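Local coordinates for protein SusD homolog (Bacteroides thetaiotaomicron, PDB 3SGH) that probably binds glycans at the outer membrane as a SusD-like lipoprotein, handing them to a partner transporter for uptake, at residues G201-P204 against E205-Q208. Residues are numbered along the deposited sequence; the frame is centred on the assembly and turned at random.
Sequences GVEP and EYAQ
Glu203 and Tyr206 meet at the start of helix 204-217, Glu203 just ahead of it and Tyr206 in its first turn. The glutamate chain extends alongside the tyrosine from its CB to the near end of the ring, where Glu203 OE1 lies 3.7 Å from CD2 of Tyr206, with carboxylate and ring planes turned 51° apart. Tyr206 carries its CG anti to the backbone N (chi1 178°), which swings the ring out along the glutamate. Glu203 OE1 is hydrogen-bonded to His145 and OE2 to Gln141, so both carboxylate oxygens are held from helix 140-162; the His145 ring also stacks on Tyr206, tying glutamate and tyrosine to the same neighbouring helix.

Packing is close around the backbone too. Glu203 O takes the N-H of Ala207 at 2.9 Å, and the buried CB of Ala207 sits 3.1 Å from that same oxygen. One residue on, Pro204 O receives Gln208 N at 3.1 Å; together the two bonds close the first turn.

By contrast, Pro204 and Glu205 are exposed. In the conformer described, one of two, the Glu205 carboxylate folds back beside the proline, a position not firmly fixed; a water bonds only weakly to Pro204 O and Glu205 OE2. Glu203 stands at the N-cap position, but its carboxylate turns to helix 140-162; Pro204 in the first turn, where no backbone N-H is needed, is the familiar feature of a helix start, here within the alpha-alpha superhelix of a SusD-like protein.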
loop_
_atom_site.group_PDB
_atom_site.type_symbol
_atom_site.label_atom_id
_atom_site.label_comp_id
_atom_site.label_asym_id
_atom_site.label_seq_id
_atom_site.Cartn_x
_atom_site.Cartn_y
_atom_site.Cartn_z
ATOM N N GLY A 201 -8.821 14.247 -4.018
ATOM C CA GLY A 201 -8.767 14.918 -5.327
ATOM C C GLY A 201 -10.163 15.015 -5.923
ATOM O O GLY A 201 -10.592 16.078 -6.451
ATOM N N VAL A 202 -10.889 13.901 -5.850
ATOM C CA VAL A 202 -12.225 13.826 -6.449
ATOM C C VAL A 202 -13.292 14.425 -5.566
ATOM O O VAL A 202 -14.202 15.043 -6.089
ATOM C CB VAL A 202 -12.607 12.370 -6.847
ATOM C CG1 VAL A 202 -12.588 11.414 -5.622
ATOM C CG2 VAL A 202 -13.984 12.317 -7.610
ATOM N N GLU A 203 -13.161 14.302 -4.240
ATOM C CA GLU A 203 -14.112 14.896 -3.282
ATOM C C GLU A 203 -13.434 15.728 -2.182
ATOM O O GLU A 203 -13.322 15.293 -1.005
ATOM C CB GLU A 203 -15.002 13.815 -2.668
ATOM C CG GLU A 203 -15.954 13.162 -3.658
ATOM C CD GLU A 203 -17.029 12.348 -2.993
ATOM O OE1 GLU A 203 -16.731 11.743 -1.939
ATOM O OE2 GLU A 203 -18.167 12.293 -3.521
ATOM N N PRO A 204 -12.985 16.922 -2.550
ATOM C CA PRO A 204 -12.144 17.661 -1.610
ATOM C C PRO A 204 -12.827 18.034 -0.321
ATOM O O PRO A 204 -12.206 18.022 0.746
ATOM C CB PRO A 204 -11.752 18.922 -2.390
ATOM C CG PRO A 204 -12.311 18.818 -3.724
ATOM C CD PRO A 204 -12.906 17.471 -3.912
ATOM N N GLU A 205 -14.106 18.366 -0.399
ATOM C CA GLU A 205 -14.762 18.834 0.825
ATOM C C GLU A 205 -15.203 17.660 1.695
ATOM O O GLU A 205 -14.956 17.693 2.909
ATOM C CB GLU A 205 -15.864 19.851 0.547
ATOM C CG GLU A 205 -15.366 21.117 -0.229
ATOM C CD GLU A 205 -14.146 21.819 0.400
ATOM O OE1 GLU A 205 -14.179 22.128 1.615
ATOM O OE2 GLU A 205 -13.163 22.069 -0.343
ATOM N N TYR A 206 -15.756 16.596 1.117
ATOM C CA TYR A 206 -16.100 15.390 1.899
ATOM C C TYR A 206 -14.830 14.812 2.548
ATOM O O TYR A 206 -14.836 14.425 3.712
ATOM C CB TYR A 206 -16.776 14.353 1.013
ATOM C CG TYR A 206 -17.150 13.055 1.672
ATOM C CD1 TYR A 206 -18.415 12.864 2.222
ATOM C CD2 TYR A 206 -16.267 11.995 1.709
ATOM C CE1 TYR A 206 -18.763 11.638 2.804
ATOM C CE2 TYR A 206 -16.614 10.804 2.256
ATOM C CZ TYR A 206 -17.822 10.612 2.804
ATOM O OH TYR A 206 -18.101 9.372 3.365
ATOM N N ALA A 207 -13.741 14.776 1.783
ATOM C CA ALA A 207 -12.465 14.287 2.280
ATOM C C ALA A 207 -11.945 15.105 3.476
ATOM O O ALA A 207 -11.458 14.558 4.466
ATOM C CB ALA A 207 -11.424 14.249 1.187
ATOM N N GLN A 208 -11.958 16.419 3.346
ATOM C CA GLN A 208 -11.556 17.283 4.421
ATOM C C GLN A 208 -12.323 16.992 5.708
ATOM O O GLN A 208 -11.720 16.922 6.800
ATOM C CB GLN A 208 -11.705 18.771 4.059
ATOM C CG GLN A 208 -11.303 19.693 5.206
ATOM C CD GLN A 208 -11.213 21.185 4.804
ATOM O OE1 GLN A 208 -11.514 21.546 3.675
ATOM N NE2 GLN A 208 -10.799 22.041 5.748
HETATM O O HOH W 1 -10.349 20.338 0.504
#